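Long-range contacts in PT26-6P (Thermococcus sp., PDB 2WB7), which is of unknown function but is encoded by a family of euryarchaeal mobile elements and combines immunoglobulin-like and helical domains in one chain: residues G59-F64 and G219-T224; P81-H86 and E174-D179; L238-L243 and S382-T387; N299-D304 and Y362-D367. One frame throughout, in Å; residues are numbered along the deposited sequence.

Contact 1 (59-64 with 219-224) closes a long excursion of the chain that holds contact 2 (81-86 with 174-179). Contact 3 (238-243 with 382-387) follows and in the same way encloses contact 4 (299-304 with 362-367). Contacts 1, 2 and 4 join strands of three different sheets, whereas contact 3 pairs two loops beside helices 471-499 and 503-523. Contacts 1 and 4 are the closest two, with centres about 21 Å apart, near the junction of the first and second immunoglobulin-like domains. Contacts 2 and 3 lie on opposite sides of the chain's centre, centres about 81 Å apart, so the set spans an elongated protein.

Contact 1 (G59-F64 and G219-T224); sequences GLIYGF and GHVTGT
I61 and V221 form a parallel beta bridge, continued by Y62 and T222, where the short strand 221-222 lies along the end of strand 52-62. I61 N donates to H220 O (2.8 Å) and I61 O accepts from T222 N (2.9 Å), so I61 bonds to the residues before and after V221. The ladder ends with G63 N giving a nearly straight bond to T222 O (2.9 Å, 170° at the hydrogen). This stepwise alternation is the classical parallel pattern, and it adds a parallel edge to a mixed sheet whose other pairs are antiparallel. I61 and V221 share one face, where V221 CG2 meets I61 CB at 3.9 Å, the two side chains crossing at a slant; Y62 and T222 point to the other. With T222 OG1 anti to the backbone N (chi1 -178°), CG2 is left between the backbone N and the carbonyl carbon, from where it meets L60 CD1 at 3.5 Å. The carbonyl T222 O also lies over one face of the Y62 ring, offset toward the rim. Y62 OH is bonded to Y259 O and Y62 N to S264 OG, tying this strand end to the second immunoglobulin-like domain. At the beginning of the pairing H220 CB packs against G59 O (3.5 Å), an oxygen that also sits at the edge of the imidazole, near its plane. That ring stacks on Y42 while H220 ND1 bonds to A217 O.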
loop_
_atom_site.group_PDB
_atom_site.type_symbol
_atom_site.label_atom_id
_atom_site.label_comp_id
_atom_site.label_asym_id
_atom_site.label_seq_id
_atom_site.Cartn_x
_atom_site.Cartn_y
_atom_site.Cartn_z
ATOM N N GLY A 59 0.149 12.831 -12.657
ATOM C CA GLY A 59 0.817 11.927 -13.576
ATOM C C GLY A 59 0.679 10.498 -13.085
ATOM O O GLY A 59 0.601 9.560 -13.878
ATOM N N LEU A 60 0.640 10.334 -11.767
ATOM C CA LEU A 60 0.406 9.030 -11.166
ATOM C C LEU A 60 -0.786 9.034 -10.188
ATOM O O LEU A 60 -0.850 9.844 -9.249
ATOM C CB LEU A 60 1.666 8.576 -10.440
ATOM C CG LEU A 60 1.547 7.190 -9.817
ATOM C CD1 LEU A 60 2.011 6.132 -10.826
ATOM C CD2 LEU A 60 2.337 7.109 -8.485
ATOM N N ILE A 61 -1.735 8.135 -10.425
ATOM C CA ILE A 61 -2.812 7.865 -9.477
ATOM C C ILE A 61 -2.647 6.417 -9.052
ATOM O O ILE A 61 -2.583 5.523 -9.893
ATOM C CB ILE A 61 -4.195 8.007 -10.127
ATOM C CG1 ILE A 61 -4.336 9.368 -10.805
ATOM C CG2 ILE A 61 -5.316 7.790 -9.106
ATOM C CD1 ILE A 61 -5.701 9.582 -11.454
ATOM N N TYR A 62 -2.546 6.173 -7.755
ATOM C CA TYR A 62 -2.447 4.802 -7.312
ATOM C C TYR A 62 -3.840 4.226 -7.066
ATOM O O TYR A 62 -4.650 4.815 -6.346
ATOM C CB TYR A 62 -1.570 4.677 -6.069
ATOM C CG TYR A 62 -1.442 3.245 -5.604
ATOM C CD1 TYR A 62 -0.289 2.498 -5.876
ATOM C CD2 TYR A 62 -2.483 2.621 -4.919
ATOM C CE1 TYR A 62 -0.174 1.168 -5.462
ATOM C CE2 TYR A 62 -2.383 1.295 -4.508
ATOM C CZ TYR A 62 -1.228 0.574 -4.781
ATOM O OH TYR A 62 -1.139 -0.735 -4.363
ATOM N N GLY A 63 -4.120 3.090 -7.700
ATOM C CA GLY A 63 -5.355 2.339 -7.462
ATOM C C GLY A 63 -6.646 3.133 -7.554
ATOM O O GLY A 63 -6.898 3.810 -8.540
ATOM N N PHE A 64 -7.470 3.059 -6.517
ATOM C CA PHE A 64 -8.787 3.663 -6.577
ATOM C C PHE A 64 -8.849 4.975 -5.816
ATOM O O PHE A 64 -9.816 5.224 -5.099
ATOM C CB PHE A 64 -9.837 2.706 -6.014
ATOM C CG PHE A 64 -9.965 1.421 -6.783
ATOM C CD1 PHE A 64 -10.735 1.365 -7.926
ATOM C CD2 PHE A 64 -9.327 0.263 -6.355
ATOM C CE1 PHE A 64 -10.861 0.191 -8.633
ATOM C CE2 PHE A 64 -9.441 -0.910 -7.067
ATOM C CZ PHE A 64 -10.212 -0.946 -8.205
ATOM N N GLY A 219 -5.032 5.963 -18.101
ATOM C CA GLY A 219 -3.650 5.534 -18.246
ATOM C C GLY A 219 -2.682 6.157 -17.261
ATOM O O GLY A 219 -1.465 5.985 -17.377
ATOM N N HIS A 220 -3.201 6.896 -16.290
ATOM C CA HIS A 220 -2.331 7.516 -15.289
ATOM C C HIS A 220 -2.420 6.756 -13.986
ATOM O O HIS A 220 -1.758 7.103 -13.012
ATOM C CB HIS A 220 -2.695 8.986 -15.062
ATOM C CG HIS A 220 -2.499 9.846 -16.271
ATOM N ND1 HIS A 220 -3.550 10.303 -17.038
ATOM C CD2 HIS A 220 -1.372 10.327 -16.851
ATOM C CE1 HIS A 220 -3.077 11.021 -18.042
ATOM N NE2 HIS A 220 -1.758 11.053 -17.949
ATOM N N VAL A 221 -3.256 5.720 -13.986
ATOM C CA VAL A 221 -3.483 4.895 -12.812
ATOM C C VAL A 221 -2.626 3.646 -12.851
ATOM O O VAL A 221 -2.536 2.981 -13.878
ATOM C CB VAL A 221 -4.942 4.464 -12.738
ATOM C CG1 VAL A 221 -5.181 3.686 -11.493
ATOM C CG2 VAL A 221 -5.842 5.680 -12.773
ATOM N N THR A 222 -1.989 3.328 -11.731
ATOM C CA THR A 222 -1.266 2.078 -11.624
ATOM C C THR A 222 -1.832 1.243 -10.493
ATOM O O THR A 222 -2.221 1.769 -9.447
ATOM C CB THR A 222 0.228 2.291 -11.377
ATOM O OG1 THR A 222 0.892 1.019 -11.331
ATOM C CG2 THR A 222 0.452 3.036 -10.067
ATOM N N GLY A 223 -1.876 -0.067 -10.724
ATOM C CA GLY A 223 -2.311 -1.035 -9.726
ATOM C C GLY A 223 -1.137 -1.597 -8.947
ATOM O O GLY A 223 -1.248 -1.820 -7.749
ATOM N N THR A 224 -0.005 -1.819 -9.619
ATOM C CA THR A 224 1.165 -2.411 -8.956
ATOM C C THR A 224 1.551 -1.579 -7.747
ATOM O O THR A 224 1.932 -0.418 -7.879
ATOM C CB THR A 224 2.406 -2.557 -9.894
ATOM O OG1 THR A 224 3.476 -3.199 -9.182
ATOM C CG2 THR A 224 2.898 -1.188 -10.388
#

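Contact 2 (P81-H86 and E174-D179); sequences PFNKVH and EAWKTD
E174 joins H86 and K84 through a histidine-carboxylate bond and a backbone bond, at a place where the turn leading into strand 85-96 meets strand 163-178 of an antiparallel sheet. H86 NE2 donates to E174 OE1 (2.7 Å, 165° at the hydrogen); the oxygen lies in the imidazole plane, but the donor meets it on the anti side somewhat out of the carboxylate plane. E174 N in turn donates to K84 O at 2.9 Å. The second carboxylate oxygen, E174 OE2, takes the indole N-H of W176 NE1 (2.9 Å) from above the carboxylate plane, while the donor keeps this oxygen in the plane of its own ring. Extended beyond CG (chi2 -178°), the glutamate chain carries its carboxylate out between the imidazole and the indole. With a glutamine in its place, one of the two ring N-H groups would probably face an amide NH2 and be left without an acceptor. At the start of the inverse gamma turn centred on N83, F82 CB sits over the five-membered ring of W176, 3.6 Å from its centroid and 5° off the normal, a CH-pi contact. The phenyl itself is slid aside, its ring barely overlapping the six-membered ring. H193 meets both rings and H202 stacks on W176, extending the aromatic cluster. One carboxylate thus serves two ring N-H donors, which fixes its rotation and would probably favour a protonated H86.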
loop_
_atom_site.group_PDB
_atom_site.type_symbol
_atom_site.label_atom_id
_atom_site.label_comp_id
_atom_site.label_asym_id
_atom_site.label_seq_id
_atom_site.Cartn_x
_atom_site.Cartn_y
_atom_site.Cartn_z
ATOM N N PRO A 81 -12.614 45.159 -27.960
ATOM C CA PRO A 81 -12.366 45.240 -26.523
ATOM C C PRO A 81 -13.575 44.927 -25.639
ATOM O O PRO A 81 -13.394 44.558 -24.479
ATOM C CB PRO A 81 -11.971 46.706 -26.321
ATOM C CG PRO A 81 -11.350 47.120 -27.611
ATOM C CD PRO A 81 -11.958 46.251 -28.702
ATOM N N PHE A 82 -14.788 45.085 -26.168
ATOM C CA PHE A 82 -15.997 44.976 -25.356
ATOM C C PHE A 82 -16.702 43.672 -25.645
ATOM O O PHE A 82 -17.705 43.340 -25.008
ATOM C CB PHE A 82 -16.949 46.137 -25.665
ATOM C CG PHE A 82 -16.245 47.437 -25.917
ATOM C CD1 PHE A 82 -15.526 47.635 -27.090
ATOM C CD2 PHE A 82 -16.288 48.456 -24.977
ATOM C CE1 PHE A 82 -14.864 48.827 -27.316
ATOM C CE2 PHE A 82 -15.629 49.650 -25.198
ATOM C CZ PHE A 82 -14.913 49.835 -26.369
ATOM N N ASN A 83 -16.180 42.944 -26.627
ATOM C CA ASN A 83 -16.763 41.671 -27.023
ATOM C C ASN A 83 -16.534 40.578 -25.988
ATOM O O ASN A 83 -16.053 39.490 -26.299
ATOM C CB ASN A 83 -16.238 41.256 -28.394
ATOM C CG ASN A 83 -16.940 41.981 -29.511
ATOM O OD1 ASN A 83 -16.607 41.813 -30.675
ATOM N ND2 ASN A 83 -17.922 42.803 -29.157
ATOM N N LYS A 84 -16.908 40.887 -24.754
ATOM C CA LYS A 84 -16.638 40.019 -23.620
ATOM C C LYS A 84 -17.322 38.654 -23.696
ATOM O O LYS A 84 -18.479 38.532 -24.109
ATOM C CB LYS A 84 -17.017 40.728 -22.323
ATOM C CG LYS A 84 -16.085 41.875 -21.990
ATOM C CD LYS A 84 -16.622 42.682 -20.823
ATOM C CE LYS A 84 -15.636 43.758 -20.390
ATOM N NZ LYS A 84 -16.130 44.511 -19.193
ATOM N N VAL A 85 -16.573 37.632 -23.287
ATOM C CA VAL A 85 -17.076 36.277 -23.174
ATOM C C VAL A 85 -17.617 36.056 -21.765
ATOM O O VAL A 85 -16.912 36.278 -20.792
ATOM C CB VAL A 85 -15.959 35.269 -23.450
ATOM C CG1 VAL A 85 -16.427 33.882 -23.113
ATOM C CG2 VAL A 85 -15.529 35.352 -24.902
ATOM N N HIS A 86 -18.881 35.654 -21.662
ATOM C CA HIS A 86 -19.499 35.337 -20.367
ATOM C C HIS A 86 -19.576 33.829 -20.192
ATOM O O HIS A 86 -19.996 33.121 -21.114
ATOM C CB HIS A 86 -20.922 35.890 -20.296
ATOM C CG HIS A 86 -20.998 37.381 -20.241
ATOM N ND1 HIS A 86 -21.412 38.060 -19.116
ATOM C CD2 HIS A 86 -20.731 38.324 -21.175
ATOM C CE1 HIS A 86 -21.384 39.358 -19.354
ATOM N NE2 HIS A 86 -20.978 39.545 -20.597
ATOM N N GLU A 174 -20.475 38.711 -26.265
ATOM C CA GLU A 174 -21.058 39.976 -26.666
ATOM C C GLU A 174 -20.517 40.402 -28.028
ATOM O O GLU A 174 -19.322 40.249 -28.311
ATOM C CB GLU A 174 -20.748 41.050 -25.638
ATOM C CG GLU A 174 -21.398 40.831 -24.279
ATOM C CD GLU A 174 -21.100 41.970 -23.305
ATOM O OE1 GLU A 174 -20.609 41.698 -22.187
ATOM O OE2 GLU A 174 -21.344 43.144 -23.661
ATOM N N ALA A 175 -21.411 40.924 -28.870
ATOM C CA ALA A 175 -21.036 41.507 -30.154
ATOM C C ALA A 175 -21.312 43.008 -30.102
ATOM O O ALA A 175 -22.420 43.418 -29.773
ATOM C CB ALA A 175 -21.833 40.853 -31.278
ATOM N N TRP A 176 -20.307 43.820 -30.411
ATOM C CA TRP A 176 -20.455 45.276 -30.398
ATOM C C TRP A 176 -20.125 45.866 -31.772
ATOM O O TRP A 176 -19.172 45.428 -32.415
ATOM C CB TRP A 176 -19.549 45.900 -29.326
ATOM C CG TRP A 176 -20.000 45.648 -27.904
ATOM C CD1 TRP A 176 -20.085 44.438 -27.277
ATOM C CD2 TRP A 176 -20.422 46.631 -26.935
ATOM N NE1 TRP A 176 -20.530 44.603 -25.981
ATOM C CE2 TRP A 176 -20.743 45.936 -25.745
ATOM C CE3 TRP A 176 -20.561 48.026 -26.958
ATOM C CZ2 TRP A 176 -21.201 46.590 -24.594
ATOM C CZ3 TRP A 176 -21.016 48.674 -25.808
ATOM C CH2 TRP A 176 -21.329 47.952 -24.645
ATOM N N LYS A 177 -20.911 46.852 -32.213
ATOM C CA LYS A 177 -20.636 47.591 -33.457
ATOM C C LYS A 177 -20.547 49.082 -33.162
ATOM O O LYS A 177 -21.075 49.549 -32.147
ATOM C CB LYS A 177 -21.749 47.377 -34.485
ATOM C CG LYS A 177 -22.495 46.057 -34.361
ATOM C CD LYS A 177 -21.654 44.863 -34.825
ATOM C CE LYS A 177 -22.380 43.533 -34.587
ATOM N NZ LYS A 177 -21.663 42.389 -35.247
ATOM N N THR A 178 -19.891 49.826 -34.051
ATOM C CA THR A 178 -19.891 51.296 -33.980
ATOM C C THR A 178 -21.217 51.887 -34.427
ATOM O O THR A 178 -21.732 51.544 -35.489
ATOM C CB THR A 178 -18.814 51.932 -34.869
ATOM O OG1 THR A 178 -18.649 51.143 -36.054
ATOM C CG2 THR A 178 -17.494 52.015 -34.142
ATOM N N ASP A 179 -21.756 52.774 -33.600
ATOM C CA ASP A 179 -22.978 53.502 -33.915
ATOM C C ASP A 179 -22.620 54.747 -34.719
ATOM O O ASP A 179 -22.319 55.800 -34.149
ATOM C CB ASP A 179 -23.714 53.888 -32.630
ATOM C CG ASP A 179 -25.009 54.615 -32.901
ATOM O OD1 ASP A 179 -25.116 55.269 -33.961
ATOM O OD2 ASP A 179 -25.928 54.523 -32.055
#

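Contact 3 (L238-L243 and S382-T387); sequences LPIKFL and SVLSNT
I240 and L384 carry the apolar part of this contact between two loops, one leading toward strand 253-261 and the other running from strand 370-379 to helix 393-404. The loops meet where the second immunoglobulin-like domain passes to the helical domain, against helices 471-499 and 503-523. The side chains of I240 and L384 meet at a slant, with I240 CG2 4.0 Å from L384 CB. The delta branch of L384 reaches further back along the first loop: CD1 comes to 3.4 Å from L238 O and also lies close to I240 CG2. Carbon-to-polar contacts make up the second group. With CG1 set between the backbone N and the carbonyl carbon (chi1 64°), I240 sends its CD1 methyl toward N386 and T387. There it touches N386 OD1 (3.5 Å), T387 N (3.5 Å) and T387 OG1 (3.6 Å), while CG2 faces S385 O at 4.0 Å. The side chains of I240 and N386 cross at about a right angle, and N386 OD1 is hydrogen-bonded to Y388 N. Were an alanine at I240, the CG2 and CD1 contacts would go and a gap would probably open between the 3-10 segment 240-243 and the second loop. Polar ties frame the pair: K241 NZ forms salt bridges with D393 and D7, and S385 N bonds to N493 of helix 471-499, on which P239 and L384 also rest. No hydrogen bond crosses between the loops themselves, so their direct attachment depends on the fit of I240 and L384, while K241 ties the first loop to D7 and D393, and S385 the second to helix 471-499.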
loop_
_atom_site.group_PDB
_atom_site.type_symbol
_atom_site.label_atom_id
_atom_site.label_comp_id
_atom_site.label_asym_id
_atom_site.label_seq_id
_atom_site.Cartn_x
_atom_site.Cartn_y
_atom_site.Cartn_z
ATOM N N LEU A 238 10.568 -13.530 12.622
ATOM C CA LEU A 238 11.809 -14.111 13.085
ATOM C C LEU A 238 11.554 -15.587 13.425
ATOM O O LEU A 238 10.428 -15.979 13.719
ATOM C CB LEU A 238 12.311 -13.348 14.311
ATOM C CG LEU A 238 13.027 -12.027 14.028
ATOM C CD1 LEU A 238 13.215 -11.254 15.318
ATOM C CD2 LEU A 238 14.369 -12.247 13.294
ATOM N N PRO A 239 12.596 -16.414 13.385
ATOM C CA PRO A 239 12.455 -17.797 13.805
ATOM C C PRO A 239 11.890 -17.936 15.221
ATOM O O PRO A 239 12.087 -17.067 16.051
ATOM C CB PRO A 239 13.897 -18.315 13.746
ATOM C CG PRO A 239 14.519 -17.514 12.631
ATOM C CD PRO A 239 13.917 -16.139 12.797
ATOM N N ILE A 240 11.204 -19.041 15.498
ATOM C CA ILE A 240 10.509 -19.202 16.778
ATOM C C ILE A 240 11.404 -19.112 18.011
ATOM O O ILE A 240 10.912 -18.876 19.117
ATOM C CB ILE A 240 9.687 -20.522 16.847
ATOM C CG1 ILE A 240 10.621 -21.730 16.775
ATOM C CG2 ILE A 240 8.638 -20.541 15.759
ATOM C CD1 ILE A 240 9.925 -23.063 16.851
ATOM N N LYS A 241 12.708 -19.315 17.856
ATOM C CA LYS A 241 13.571 -19.229 19.034
ATOM C C LYS A 241 13.449 -17.868 19.717
ATOM O O LYS A 241 13.716 -17.749 20.905
ATOM C CB LYS A 241 15.037 -19.543 18.722
ATOM C CG LYS A 241 15.763 -18.473 17.959
ATOM C CD LYS A 241 17.123 -18.219 18.558
ATOM C CE LYS A 241 17.353 -16.732 18.713
ATOM N NZ LYS A 241 18.302 -16.448 19.815
ATOM N N PHE A 242 13.011 -16.855 18.976
ATOM C CA PHE A 242 13.015 -15.492 19.493
ATOM C C PHE A 242 11.866 -15.233 20.443
ATOM O O PHE A 242 11.698 -14.128 20.917
ATOM C CB PHE A 242 13.028 -14.468 18.358
ATOM C CG PHE A 242 14.358 -14.339 17.682
ATOM C CD1 PHE A 242 14.626 -15.031 16.512
ATOM C CD2 PHE A 242 15.350 -13.536 18.221
ATOM C CE1 PHE A 242 15.850 -14.918 15.882
ATOM C CE2 PHE A 242 16.597 -13.422 17.595
ATOM C CZ PHE A 242 16.842 -14.113 16.421
ATOM N N LEU A 243 11.092 -16.270 20.732
ATOM C CA LEU A 243 10.005 -16.173 21.693
ATOM C C LEU A 243 10.531 -16.112 23.126
ATOM O O LEU A 243 9.940 -15.448 23.968
ATOM C CB LEU A 243 9.054 -17.362 21.551
ATOM C CG LEU A 243 7.902 -17.245 20.558
ATOM C CD1 LEU A 243 7.079 -18.526 20.559
ATOM C CD2 LEU A 243 7.037 -16.026 20.884
ATOM N N SER A 382 4.007 -13.324 8.904
ATOM C CA SER A 382 3.756 -14.744 8.765
ATOM C C SER A 382 3.662 -15.336 10.162
ATOM O O SER A 382 4.463 -15.002 11.043
ATOM C CB SER A 382 4.879 -15.415 8.001
ATOM O OG SER A 382 4.734 -16.823 8.089
ATOM N N VAL A 383 2.673 -16.193 10.374
ATOM C CA VAL A 383 2.549 -16.839 11.663
ATOM C C VAL A 383 3.122 -18.234 11.569
ATOM O O VAL A 383 2.662 -19.034 10.778
ATOM C CB VAL A 383 1.120 -16.895 12.123
ATOM C CG1 VAL A 383 1.059 -17.616 13.442
ATOM C CG2 VAL A 383 0.543 -15.470 12.229
ATOM N N LEU A 384 4.153 -18.509 12.351
ATOM C CA LEU A 384 4.838 -19.802 12.297
ATOM C C LEU A 384 4.240 -20.792 13.287
ATOM O O LEU A 384 3.610 -20.398 14.277
ATOM C CB LEU A 384 6.327 -19.636 12.603
ATOM C CG LEU A 384 7.084 -18.673 11.698
ATOM C CD1 LEU A 384 8.395 -18.348 12.307
ATOM C CD2 LEU A 384 7.281 -19.274 10.336
ATOM N N SER A 385 4.448 -22.080 13.025
ATOM C CA SER A 385 4.055 -23.130 13.977
ATOM C C SER A 385 5.298 -23.651 14.695
ATOM O O SER A 385 6.416 -23.493 14.201
ATOM C CB SER A 385 3.353 -24.272 13.249
ATOM O OG SER A 385 4.272 -24.980 12.436
ATOM N N ASN A 386 5.119 -24.271 15.856
ATOM C CA ASN A 386 6.266 -24.795 16.585
ATOM C C ASN A 386 6.949 -25.944 15.845
ATOM O O ASN A 386 6.368 -26.999 15.662
ATOM C CB ASN A 386 5.888 -25.229 18.004
ATOM C CG ASN A 386 7.111 -25.668 18.818
ATOM O OD1 ASN A 386 8.231 -25.726 18.294
ATOM N ND2 ASN A 386 6.900 -25.973 20.096
ATOM N N THR A 387 8.187 -25.738 15.425
ATOM C CA THR A 387 8.919 -26.779 14.723
ATOM C C THR A 387 9.954 -27.521 15.590
ATOM O O THR A 387 10.640 -28.421 15.103
ATOM C CB THR A 387 9.589 -26.224 13.459
ATOM O OG1 THR A 387 10.195 -24.955 13.755
ATOM C CG2 THR A 387 8.553 -26.016 12.389
#

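Contact 4 (N299-D304 and Y362-D367); sequences NPKISD and YVERDD
S303 and Y362 form an antiparallel hydrogen-bonded pair, and strands 301-304 and 362-364 run at 151° to each other with their axes 4.9 Å apart. S303 N donates to Y362 O (3.1 Å), and Y362 N returns a bond to S303 O (3.2 Å), approaching from above the carbonyl plane. Two residues along, E364 N gives K301 O a straighter bond of 2.9 Å, 171° at the hydrogen. Between them I302 and V363 make a non-hydrogen-bonded pair, I302 CA lying close to Y362 O in a CA-H...O contact. Here strand 301-314 joins strand 350-364 within the eight-stranded antiparallel sheet of the second immunoglobulin-like domain; strand 319-331 flanks strand 301-314 on its other side. P300 and V363 lie side by side pointing the same way, P300 CB against V363 CG1 at 3.4 Å. That methyl reaches the proline because V363 CG1 stands anti to the backbone N (chi1 174°). F295 covers P300, I302 and V363 alike. On the face of K301, S303, Y362 and E364, the lysine chain bends at chi3 and chi4 and crosses obliquely over the glutamate. Its K301 NZ forms a salt bridge with E364 OE1 at 3.3 Å, its hydrogen bond weak, whereas E364 OE2 is paired with K370, so the carboxylate is shared by two lysines. S303 O lies at the edge of the Y362 ring, whose hydroxyl is hydrogen-bonded to that of Y360. Beyond the strand end R365 NE donates to D367 OD1 (3.0 Å), and R365 NH1 reaches W103 O and V127 O of the first immunoglobulin-like domain.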
loop_
_atom_site.group_PDB
_atom_site.type_symbol
_atom_site.label_atom_id
_atom_site.label_comp_id
_atom_site.label_asym_id
_atom_site.label_seq_id
_atom_site.Cartn_x
_atom_site.Cartn_y
_atom_site.Cartn_z
ATOM N N ASN A 299 -8.154 21.584 -1.607
ATOM C CA ASN A 299 -7.876 21.275 -0.216
ATOM C C ASN A 299 -9.049 20.696 0.569
ATOM O O ASN A 299 -9.450 21.255 1.585
ATOM C CB ASN A 299 -7.365 22.518 0.488
ATOM C CG ASN A 299 -6.870 22.213 1.878
ATOM O OD1 ASN A 299 -6.248 21.171 2.110
ATOM N ND2 ASN A 299 -7.156 23.109 2.825
ATOM N N PRO A 300 -9.575 19.551 0.119
ATOM C CA PRO A 300 -10.764 18.972 0.723
ATOM C C PRO A 300 -10.455 18.453 2.122
ATOM O O PRO A 300 -9.326 18.046 2.381
ATOM C CB PRO A 300 -11.083 17.790 -0.196
ATOM C CG PRO A 300 -9.993 17.765 -1.234
ATOM C CD PRO A 300 -8.887 18.592 -0.754
ATOM N N LYS A 301 -11.441 18.472 3.014
ATOM C CA LYS A 301 -11.310 17.791 4.297
ATOM C C LYS A 301 -11.465 16.305 4.013
ATOM O O LYS A 301 -12.099 15.919 3.040
ATOM C CB LYS A 301 -12.416 18.225 5.264
ATOM C CG LYS A 301 -13.799 17.837 4.732
ATOM C CD LYS A 301 -14.918 17.726 5.799
ATOM C CE LYS A 301 -15.951 16.624 5.398
ATOM N NZ LYS A 301 -17.353 16.924 5.847
ATOM N N ILE A 302 -10.889 15.469 4.864
ATOM C CA ILE A 302 -11.071 14.016 4.764
ATOM C C ILE A 302 -11.473 13.468 6.143
ATOM O O ILE A 302 -10.878 13.869 7.134
ATOM C CB ILE A 302 -9.753 13.365 4.338
ATOM C CG1 ILE A 302 -9.219 14.044 3.073
ATOM C CG2 ILE A 302 -9.919 11.870 4.149
ATOM C CD1 ILE A 302 -7.865 13.514 2.647
ATOM N N SER A 303 -12.446 12.557 6.223
ATOM C CA SER A 303 -12.853 12.048 7.543
ATOM C C SER A 303 -13.431 10.638 7.645
ATOM O O SER A 303 -14.272 10.270 6.834
ATOM C CB SER A 303 -13.860 13.011 8.140
ATOM O OG SER A 303 -14.592 13.596 7.097
ATOM N N ASP A 304 -12.879 9.843 8.580
ATOM C CA ASP A 304 -13.623 8.849 9.402
ATOM C C ASP A 304 -13.221 7.413 9.928
ATOM O O ASP A 304 -12.665 7.285 11.025
ATOM C CB ASP A 304 -15.081 8.838 9.060
ATOM C CG ASP A 304 -15.894 8.750 10.287
ATOM O OD1 ASP A 304 -15.367 9.290 11.292
ATOM O OD2 ASP A 304 -16.996 8.146 10.264
ATOM N N TYR A 362 -14.292 9.973 3.640
ATOM C CA TYR A 362 -14.873 10.839 2.635
ATOM C C TYR A 362 -13.958 12.008 2.361
ATOM O O TYR A 362 -13.450 12.651 3.282
ATOM C CB TYR A 362 -16.214 11.381 3.107
ATOM C CG TYR A 362 -17.280 10.324 3.241
ATOM C CD1 TYR A 362 -18.046 9.952 2.152
ATOM C CD2 TYR A 362 -17.523 9.695 4.462
ATOM C CE1 TYR A 362 -19.026 8.979 2.265
ATOM C CE2 TYR A 362 -18.498 8.721 4.577
ATOM C CZ TYR A 362 -19.245 8.372 3.475
ATOM O OH TYR A 362 -20.211 7.407 3.581
ATOM N N VAL A 363 -13.729 12.264 1.088
ATOM C CA VAL A 363 -13.110 13.498 0.671
ATOM C C VAL A 363 -14.256 14.449 0.397
ATOM O O VAL A 363 -15.101 14.167 -0.462
ATOM C CB VAL A 363 -12.335 13.285 -0.618
ATOM C CG1 VAL A 363 -11.801 14.605 -1.135
ATOM C CG2 VAL A 363 -11.219 12.264 -0.390
ATOM N N GLU A 364 -14.319 15.552 1.139
ATOM C CA GLU A 364 -15.380 16.531 0.915
ATOM C C GLU A 364 -14.935 17.652 -0.008
ATOM O O GLU A 364 -14.136 18.516 0.370
ATOM C CB GLU A 364 -15.912 17.134 2.210
ATOM C CG GLU A 364 -17.316 17.659 1.984
ATOM C CD GLU A 364 -17.609 19.007 2.640
ATOM O OE1 GLU A 364 -16.989 19.359 3.675
ATOM O OE2 GLU A 364 -18.503 19.705 2.106
ATOM N N ARG A 365 -15.466 17.618 -1.224
ATOM C CA ARG A 365 -15.156 18.584 -2.257
ATOM C C ARG A 365 -15.760 19.946 -1.922
ATOM O O ARG A 365 -16.807 20.035 -1.275
ATOM C CB ARG A 365 -15.724 18.079 -3.572
ATOM C CG ARG A 365 -14.988 18.526 -4.779
ATOM C CD ARG A 365 -15.329 17.603 -5.926
ATOM N NE ARG A 365 -16.772 17.510 -6.103
ATOM C CZ ARG A 365 -17.361 16.939 -7.150
ATOM N NH1 ARG A 365 -16.635 16.391 -8.111
ATOM N NH2 ARG A 365 -18.678 16.912 -7.236
ATOM N N ASP A 366 -15.099 21.010 -2.365
ATOM C CA ASP A 366 -15.536 22.371 -2.030
ATOM C C ASP A 366 -17.010 22.615 -2.351
ATOM O O ASP A 366 -17.633 23.449 -1.723
ATOM C CB ASP A 366 -14.669 23.414 -2.733
ATOM C CG ASP A 366 -14.633 23.216 -4.241
ATOM O OD1 ASP A 366 -15.177 22.185 -4.723
ATOM O OD2 ASP A 366 -14.065 24.088 -4.943
ATOM N N ASP A 367 -17.571 21.890 -3.316
ATOM C CA ASP A 367 -19.000 22.020 -3.627
ATOM C C ASP A 367 -19.914 21.241 -2.676
ATOM O O ASP A 367 -21.124 21.173 -2.883
ATOM C CB ASP A 367 -19.288 21.588 -5.068
ATOM C CG ASP A 367 -19.145 20.087 -5.271
ATOM O OD1 ASP A 367 -18.460 19.427 -4.452
ATOM O OD2 ASP A 367 -19.704 19.565 -6.259
#